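Local coordinates for putative Nitroreductase (Anabaena variabilis ATCC 29413, PDB 3EO7), which binds flavin mononucleotide and, as a member of the nitroreductase family, probably acts as an FMN-dependent oxidoreductase, at residues Y374-L377 with N378-E381; P119-P123 with G124-Y128; E178-A181 with Y182-C186. All blocks are in the same frame, centred on the assembly; numbering follows the deposited sequence.

In the fold
From the N terminus the three contacts come in series as 2, 3 and 1; none nests inside or crosses another. Contact 2 (119-123 with 124-128) closes the connection between antiparallel strands 109-115 and 124-129. Contact 3 (178-181 with 182-186) turns the chain from helix 170-177 into helix 181-202, close to the flavin; both belong to the first of two nitroreductase-like regions. Contact 1 (374-377 with 378-381), in the second, leads into strand 381-390. The nearest atoms of contacts 1 and 3 are about 7 Å apart without touching, and helix 452-473 meets side chains of both. Contact 2 stands apart, its centre about 31 Å from that of contact 3.

Contact 1: residues Y374-L377 with N378-E381; sequences YFDL and NLIE
Two successive i to i+3 backbone bonds, Leu379 N to Asp376 O at 3.2 Å and Ile380 N to Leu377 O at 3.0 Å, both nearly straight, wind Asp376 to Ile380 into a short 3-10 turn. The carboxylate of Asp376 adds a third bond at its start: OD1 accepts from Asn378 N at 3.0 Å, which makes an Asx turn. The amide approaches from above the carboxylate plane, and the bond is bent. Placing CG anti to the backbone N (chi1 -166°) folds the carboxylate forward over this amide. The same oxygen lies 3.2 Å from Asn378 CB, while the carboxylate and the Asn378 amide are turned 78° apart, so their planes do not stack. Asp376 also crosses Leu379 at about a right angle, with Asp376 CG 3.8 Å from Leu379 CG. The second oxygen, OD2, accepts from Tyr448 OH; with both oxygens engaged, rotation of the carboxylate is restricted. Leu377 points the other way: its CD2 approaches Ile380 CD1 obliquely at 4.1 Å, and its CD1 sits 3.6 Å above the plane of the Tyr374 ring, over the centre, a CH-pi arrangement. Upstream, the carboxylate of Asp459 on helix 452-473 accepts from the backbone N atoms of Phe375 and Asp376. Leu379 packs on Ala444 and Tyr448 of helix 441-448, and Ile380 lies against His437, so that the chain enters strand 381-390 beside strand 433-439, where Glu381 and Thr438 are joined by backbone hydrogen bonds.

Contact 2: residues P119-P123 with G124-Y128; sequences PLLSP and GLYNY
Leu121 and Tyr126 run antiparallel alongside one another inside a beta hairpin, the connection between antiparallel strands 109-115 and 124-129. The Tyr126 ring reaches back from the second strand toward the loop, and Leu121 lays CD1 obliquely on its phenol end, 3.6 Å from Tyr126 CZ. Leu121 gets there because CG is anti to its backbone N (chi1 -171°), which swings the branch toward the strand. Ser122 comes from a different side: its carbonyl O lies at the ring edge, in plane, and accepts the Tyr126 hydroxyl at 2.6 Å. The donor is tilted 34° from that carbonyl plane. His137 stacks with the same ring and donates through NE2 to Pro123 O, so strand 134-139 also contacts this part of the hairpin. A phenylalanine in place of Tyr126 would probably keep much of the ring packing but take from Ser122 O its bond to the hydroxyl, freeing the loop to shift against the strand. The backbone angles of Gly124 (phi 120°) would jam a beta carbon against Pro123 O, which calls for glycine. Beside the hydroxyl bond, Ser122 CB also rests 3.5 Å from Tyr126 OH.

Contact 3: residues E178-A181 with Y182-C186; sequences EDRA and YRRIC
Ala181 and Ile185 form the tight side of this helix start. Ile185 N donates to Ala181 O at 2.8 Å, nearly head-on to the carbonyl (C=O...N 167°), and Ile185 CG1 presses on the same oxygen at 3.2 Å. In Ile185 a chi1 of -76° sets CG1 over Ala181 O, and the extended chi2 sends CD1 on to 4.2 Å from Ala181 CB. Both residues face helix 170-177, meeting Ser173, and Leu271 of helix 270-276 also covers Ala181. The backbone turn before is slacker, as expected where a 3-10 segment gives way to an alpha helix: Tyr182 N reaches Asp179 O at 3.5 Å and Arg183 N reaches Arg180 O at 3.2 Å, both weak bonds. Of the three arginines on this turn, Arg180 is partly exposed, whereas Arg183 and Arg184 are buried. Arg183 runs extended to Thr17, His14 and a salt bridge with Asp486. Arg184 bends at chi2 (-61°) and brings NH1 to 3.7 Å from Arg180 O, its side chain about 5 Å from the bound FMN. Arg180 itself donates to the carbonyls of Thr17 and Lys18 and makes a cation-pi contact with Tyr19. Arg180 and Arg183 are thus engaged by carbonyls, Thr17 and Asp486, while Arg184, beside the FMN-binding Gly482, may add positive charge near the flavin.

Contact 1: residues Y374-L377 with N378-E381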
loop_
_atom_site.group_PDB
_atom_site.type_symbol
_atom_site.label_atom_id
_atom_site.label_comp_id
_atom_site.label_asym_id
_atom_site.label_seq_id
_atom_site.Cartn_x
_atom_site.Cartn_y
_atom_site.Cartn_z
ATOM N N TYR A 374 -10.214 -2.364 -2.098
ATOM C CA TYR A 374 -9.280 -2.824 -1.083
ATOM C C TYR A 374 -9.513 -4.334 -0.994
ATOM O O TYR A 374 -10.504 -4.861 -1.491
ATOM C CB TYR A 374 -9.587 -2.207 0.276
ATOM C CG TYR A 374 -9.238 -0.731 0.348
ATOM C CD1 TYR A 374 -10.101 0.232 -0.149
ATOM C CD2 TYR A 374 -8.050 -0.292 0.923
ATOM C CE1 TYR A 374 -9.780 1.594 -0.072
ATOM C CE2 TYR A 374 -7.742 1.060 0.996
ATOM C CZ TYR A 374 -8.611 1.990 0.496
ATOM O OH TYR A 374 -8.309 3.329 0.556
ATOM N N PHE A 375 -8.648 -5.033 -0.276
ATOM C CA PHE A 375 -8.823 -6.468 -0.062
ATOM C C PHE A 375 -9.950 -6.676 0.930
ATOM O O PHE A 375 -10.969 -7.318 0.604
ATOM C CB PHE A 375 -7.504 -7.126 0.357
ATOM C CG PHE A 375 -6.460 -7.029 -0.690
ATOM C CD1 PHE A 375 -6.582 -7.770 -1.857
ATOM C CD2 PHE A 375 -5.352 -6.210 -0.539
ATOM C CE1 PHE A 375 -5.640 -7.672 -2.854
ATOM C CE2 PHE A 375 -4.418 -6.103 -1.538
ATOM C CZ PHE A 375 -4.544 -6.853 -2.689
ATOM N N ASP A 376 -9.819 -6.116 2.135
ATOM C CA ASP A 376 -10.927 -6.134 3.084
ATOM C C ASP A 376 -10.725 -5.157 4.221
ATOM O O ASP A 376 -10.127 -5.492 5.240
ATOM C CB ASP A 376 -11.192 -7.550 3.632
ATOM C CG ASP A 376 -12.535 -7.647 4.355
ATOM O OD1 ASP A 376 -13.134 -6.601 4.621
ATOM O OD2 ASP A 376 -12.983 -8.766 4.642
ATOM N N LEU A 377 -11.229 -3.946 4.052
ATOM C CA LEU A 377 -11.129 -2.915 5.103
ATOM C C LEU A 377 -11.881 -3.229 6.367
ATOM O O LEU A 377 -11.584 -2.676 7.441
ATOM C CB LEU A 377 -11.528 -1.559 4.567
ATOM C CG LEU A 377 -10.516 -0.850 3.689
ATOM C CD1 LEU A 377 -11.003 0.566 3.429
ATOM C CD2 LEU A 377 -9.138 -0.834 4.353
ATOM N N ASN A 378 -12.832 -4.161 6.286
ATOM C CA ASN A 378 -13.527 -4.560 7.488
ATOM C C ASN A 378 -12.608 -5.185 8.537
ATOM O O ASN A 378 -12.998 -5.299 9.682
ATOM C CB ASN A 378 -14.652 -5.509 7.179
ATOM C CG ASN A 378 -15.760 -4.844 6.391
ATOM O OD1 ASN A 378 -16.167 -3.709 6.690
ATOM N ND2 ASN A 378 -16.253 -5.545 5.379
ATOM N N LEU A 379 -11.393 -5.579 8.138
ATOM C CA LEU A 379 -10.454 -6.211 9.026
ATOM C C LEU A 379 -9.506 -5.214 9.727
ATOM O O LEU A 379 -8.710 -5.617 10.565
ATOM C CB LEU A 379 -9.622 -7.225 8.250
ATOM C CG LEU A 379 -10.393 -8.295 7.466
ATOM C CD1 LEU A 379 -9.420 -9.225 6.745
ATOM C CD2 LEU A 379 -11.312 -9.076 8.407
ATOM N N ILE A 380 -9.567 -3.950 9.326
ATOM C CA ILE A 380 -8.630 -2.952 9.820
ATOM C C ILE A 380 -9.351 -1.906 10.675
ATOM O O ILE A 380 -10.420 -1.406 10.306
ATOM C CB ILE A 380 -7.920 -2.275 8.641
ATOM C CG1 ILE A 380 -6.941 -3.286 7.991
ATOM C CG2 ILE A 380 -7.159 -0.995 9.084
ATOM C CD1 ILE A 380 -6.529 -2.871 6.718
ATOM N N GLU A 381 -8.790 -1.640 11.841
ATOM C CA GLU A 381 -9.293 -0.608 12.718
ATOM C C GLU A 381 -8.280 0.536 12.755
ATOM O O GLU A 381 -7.081 0.358 12.490
ATOM C CB GLU A 381 -9.545 -1.182 14.096
ATOM C CG GLU A 381 -10.619 -2.272 14.143
ATOM C CD GLU A 381 -11.957 -1.813 13.646
ATOM O OE1 GLU A 381 -12.343 -0.646 13.907
ATOM O OE2 GLU A 381 -12.655 -2.623 12.994
#

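Contact 2: residues P119-P123 with G124-Y128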
loop_
_atom_site.group_PDB
_atom_site.type_symbol
_atom_site.label_atom_id
_atom_site.label_comp_id
_atom_site.label_asym_id
_atom_site.label_seq_id
_atom_site.Cartn_x
_atom_site.Cartn_y
_atom_site.Cartn_z
ATOM N N PRO A 119 -4.963 -3.261 -30.889
ATOM C CA PRO A 119 -4.311 -2.690 -32.073
ATOM C C PRO A 119 -3.171 -1.760 -31.691
ATOM O O PRO A 119 -2.308 -1.517 -32.512
ATOM C CB PRO A 119 -5.444 -1.930 -32.801
ATOM C CG PRO A 119 -6.714 -2.372 -32.146
ATOM C CD PRO A 119 -6.350 -2.780 -30.741
ATOM N N LEU A 120 -3.147 -1.256 -30.459
ATOM C CA LEU A 120 -2.026 -0.414 -30.025
ATOM C C LEU A 120 -0.965 -1.129 -29.186
ATOM O O LEU A 120 0.212 -0.757 -29.246
ATOM C CB LEU A 120 -2.528 0.798 -29.247
ATOM C CG LEU A 120 -3.177 1.907 -30.079
ATOM C CD1 LEU A 120 -3.445 3.094 -29.170
ATOM C CD2 LEU A 120 -2.288 2.332 -31.240
ATOM N N LEU A 121 -1.378 -2.138 -28.406
ATOM C CA LEU A 121 -0.476 -2.823 -27.462
ATOM C C LEU A 121 -0.415 -4.333 -27.731
ATOM O O LEU A 121 -1.335 -5.074 -27.377
ATOM C CB LEU A 121 -0.948 -2.561 -26.017
ATOM C CG LEU A 121 -0.033 -3.003 -24.881
ATOM C CD1 LEU A 121 1.228 -2.212 -24.899
ATOM C CD2 LEU A 121 -0.746 -2.889 -23.513
ATOM N N SER A 122 0.704 -4.769 -28.304
ATOM C CA SER A 122 0.924 -6.178 -28.644
ATOM C C SER A 122 0.688 -7.037 -27.430
ATOM O O SER A 122 0.896 -6.586 -26.304
ATOM C CB SER A 122 2.366 -6.422 -29.107
ATOM O OG SER A 122 2.641 -5.680 -30.249
ATOM N N PRO A 123 0.267 -8.288 -27.646
ATOM C CA PRO A 123 0.031 -9.138 -26.486
ATOM C C PRO A 123 1.293 -9.527 -25.766
ATOM O O PRO A 123 2.394 -9.485 -26.341
ATOM C CB PRO A 123 -0.555 -10.408 -27.111
ATOM C CG PRO A 123 -0.081 -10.425 -28.487
ATOM C CD PRO A 123 -0.035 -8.993 -28.907
ATOM N N GLY A 124 1.133 -9.930 -24.508
ATOM C CA GLY A 124 2.237 -10.466 -23.762
ATOM C C GLY A 124 2.596 -9.708 -22.509
ATOM O O GLY A 124 1.742 -9.073 -21.883
ATOM N N LEU A 125 3.882 -9.798 -22.171
ATOM C CA LEU A 125 4.420 -9.303 -20.924
ATOM C C LEU A 125 5.344 -8.118 -21.076
ATOM O O LEU A 125 6.240 -8.103 -21.913
ATOM C CB LEU A 125 5.190 -10.431 -20.217
ATOM C CG LEU A 125 4.438 -11.762 -20.130
ATOM C CD1 LEU A 125 5.428 -12.857 -19.592
ATOM C CD2 LEU A 125 3.145 -11.629 -19.308
ATOM N N TYR A 126 5.111 -7.122 -20.243
ATOM C CA TYR A 126 5.903 -5.899 -20.209
ATOM C C TYR A 126 6.345 -5.581 -18.770
ATOM O O TYR A 126 5.555 -5.672 -17.832
ATOM C CB TYR A 126 5.081 -4.701 -20.701
ATOM C CG TYR A 126 4.518 -4.817 -22.107
ATOM C CD1 TYR A 126 3.400 -5.612 -22.375
ATOM C CD2 TYR A 126 5.072 -4.099 -23.147
ATOM C CE1 TYR A 126 2.878 -5.695 -23.644
ATOM C CE2 TYR A 126 4.548 -4.167 -24.415
ATOM C CZ TYR A 126 3.465 -4.975 -24.664
ATOM O OH TYR A 126 3.001 -5.032 -25.945
ATOM N N ASN A 127 7.621 -5.225 -18.607
ATOM C CA ASN A 127 8.121 -4.772 -17.328
ATOM C C ASN A 127 8.240 -3.244 -17.377
ATOM O O ASN A 127 8.807 -2.688 -18.331
ATOM C CB ASN A 127 9.481 -5.386 -17.011
ATOM C CG ASN A 127 10.056 -4.864 -15.714
ATOM O OD1 ASN A 127 10.963 -4.052 -15.748
ATOM N ND2 ASN A 127 9.475 -5.264 -14.566
ATOM N N TYR A 128 7.762 -2.586 -16.342
ATOM C CA TYR A 128 7.884 -1.135 -16.227
ATOM C C TYR A 128 9.288 -0.745 -15.710
ATOM O O TYR A 128 9.686 -1.107 -14.620
ATOM C CB TYR A 128 6.774 -0.530 -15.330
ATOM C CG TYR A 128 6.956 0.979 -15.211
ATOM C CD1 TYR A 128 6.880 1.799 -16.347
ATOM C CD2 TYR A 128 7.259 1.570 -13.991
ATOM C CE1 TYR A 128 7.137 3.171 -16.265
ATOM C CE2 TYR A 128 7.462 2.953 -13.882
ATOM C CZ TYR A 128 7.413 3.741 -15.021
ATOM O OH TYR A 128 7.639 5.071 -14.870
#

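Contact 3: residues E178-A181 with Y182-C186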
loop_
_atom_site.group_PDB
_atom_site.type_symbol
_atom_site.label_atom_id
_atom_site.label_comp_id
_atom_site.label_asym_id
_atom_site.label_seq_id
_atom_site.Cartn_x
_atom_site.Cartn_y
_atom_site.Cartn_z
ATOM N N GLU A 178 15.626 -8.279 6.959
ATOM C CA GLU A 178 15.643 -9.721 7.150
ATOM C C GLU A 178 14.205 -10.231 7.153
ATOM O O GLU A 178 13.433 -9.818 6.280
ATOM C CB GLU A 178 16.442 -10.066 8.398
ATOM C CG GLU A 178 17.911 -9.602 8.274
ATOM C CD GLU A 178 18.798 -10.033 9.457
ATOM O OE1 GLU A 178 18.550 -9.609 10.589
ATOM O OE2 GLU A 178 19.757 -10.775 9.214
ATOM N N ASP A 179 13.821 -11.106 8.084
ATOM C CA ASP A 179 12.467 -11.678 8.027
ATOM C C ASP A 179 11.354 -10.639 8.202
ATOM O O ASP A 179 10.244 -10.837 7.709
ATOM C CB ASP A 179 12.295 -12.799 9.035
ATOM C CG ASP A 179 13.100 -14.039 8.694
ATOM O OD1 ASP A 179 13.301 -14.347 7.491
ATOM O OD2 ASP A 179 13.532 -14.674 9.671
ATOM N N ARG A 180 11.652 -9.519 8.881
ATOM C CA ARG A 180 10.650 -8.449 9.069
ATOM C C ARG A 180 10.274 -7.790 7.754
ATOM O O ARG A 180 9.309 -7.048 7.675
ATOM C CB ARG A 180 11.183 -7.371 10.012
ATOM C CG ARG A 180 11.549 -7.865 11.396
ATOM C CD ARG A 180 11.708 -6.709 12.359
ATOM N NE ARG A 180 11.832 -7.152 13.751
ATOM C CZ ARG A 180 12.964 -7.432 14.378
ATOM N NH1 ARG A 180 14.133 -7.352 13.762
ATOM N NH2 ARG A 180 12.932 -7.801 15.654
ATOM N N ALA A 181 11.096 -8.005 6.715
ATOM C CA ALA A 181 10.839 -7.430 5.408
ATOM C C ALA A 181 9.450 -7.749 4.852
ATOM O O ALA A 181 8.947 -6.953 4.078
ATOM C CB ALA A 181 11.906 -7.838 4.364
ATOM N N TYR A 182 8.858 -8.897 5.181
ATOM C CA TYR A 182 7.551 -9.214 4.606
ATOM C C TYR A 182 6.486 -8.178 4.975
ATOM O O TYR A 182 5.690 -7.800 4.104
ATOM C CB TYR A 182 7.087 -10.624 4.940
ATOM C CG TYR A 182 6.150 -11.200 3.916
ATOM C CD1 TYR A 182 6.616 -11.553 2.637
ATOM C CD2 TYR A 182 4.801 -11.437 4.197
ATOM C CE1 TYR A 182 5.764 -12.105 1.691
ATOM C CE2 TYR A 182 3.961 -12.025 3.241
ATOM C CZ TYR A 182 4.437 -12.355 2.012
ATOM O OH TYR A 182 3.590 -12.933 1.099
ATOM N N ARG A 183 6.499 -7.666 6.221
ATOM C CA ARG A 183 5.576 -6.600 6.600
ATOM C C ARG A 183 5.817 -5.375 5.719
ATOM O O ARG A 183 4.885 -4.831 5.127
ATOM C CB ARG A 183 5.801 -6.168 8.057
ATOM C CG ARG A 183 5.535 -7.240 9.081
ATOM C CD ARG A 183 5.969 -6.669 10.404
ATOM N NE ARG A 183 5.795 -7.485 11.592
ATOM C CZ ARG A 183 5.354 -7.001 12.758
ATOM N NH1 ARG A 183 4.907 -5.751 12.853
ATOM N NH2 ARG A 183 5.306 -7.781 13.824
ATOM N N ARG A 184 7.084 -4.961 5.630
ATOM C CA ARG A 184 7.447 -3.753 4.886
ATOM C C ARG A 184 7.122 -3.878 3.388
ATOM O O ARG A 184 6.626 -2.930 2.773
ATOM C CB ARG A 184 8.936 -3.380 5.070
ATOM C CG ARG A 184 9.417 -3.346 6.514
ATOM C CD ARG A 184 8.699 -2.348 7.395
ATOM N NE ARG A 184 9.473 -2.210 8.627
ATOM C CZ ARG A 184 9.436 -3.049 9.657
ATOM N NH1 ARG A 184 8.546 -4.026 9.740
ATOM N NH2 ARG A 184 10.273 -2.861 10.664
ATOM N N ILE A 185 7.396 -5.037 2.806
ATOM C CA ILE A 185 7.099 -5.281 1.409
ATOM C C ILE A 185 5.616 -5.088 1.127
ATOM O O ILE A 185 5.222 -4.451 0.148
ATOM C CB ILE A 185 7.497 -6.731 1.038
ATOM C CG1 ILE A 185 9.019 -6.844 0.893
ATOM C CG2 ILE A 185 6.832 -7.184 -0.295
ATOM C CD1 ILE A 185 9.546 -8.292 0.864
ATOM N N CYS A 186 4.771 -5.658 1.981
ATOM C CA CYS A 186 3.326 -5.554 1.758
ATOM C C CYS A 186 2.819 -4.125 1.956
ATOM O O CYS A 186 1.968 -3.667 1.199
ATOM C CB CYS A 186 2.593 -6.551 2.616
ATOM S SG CYS A 186 2.910 -8.300 2.076
#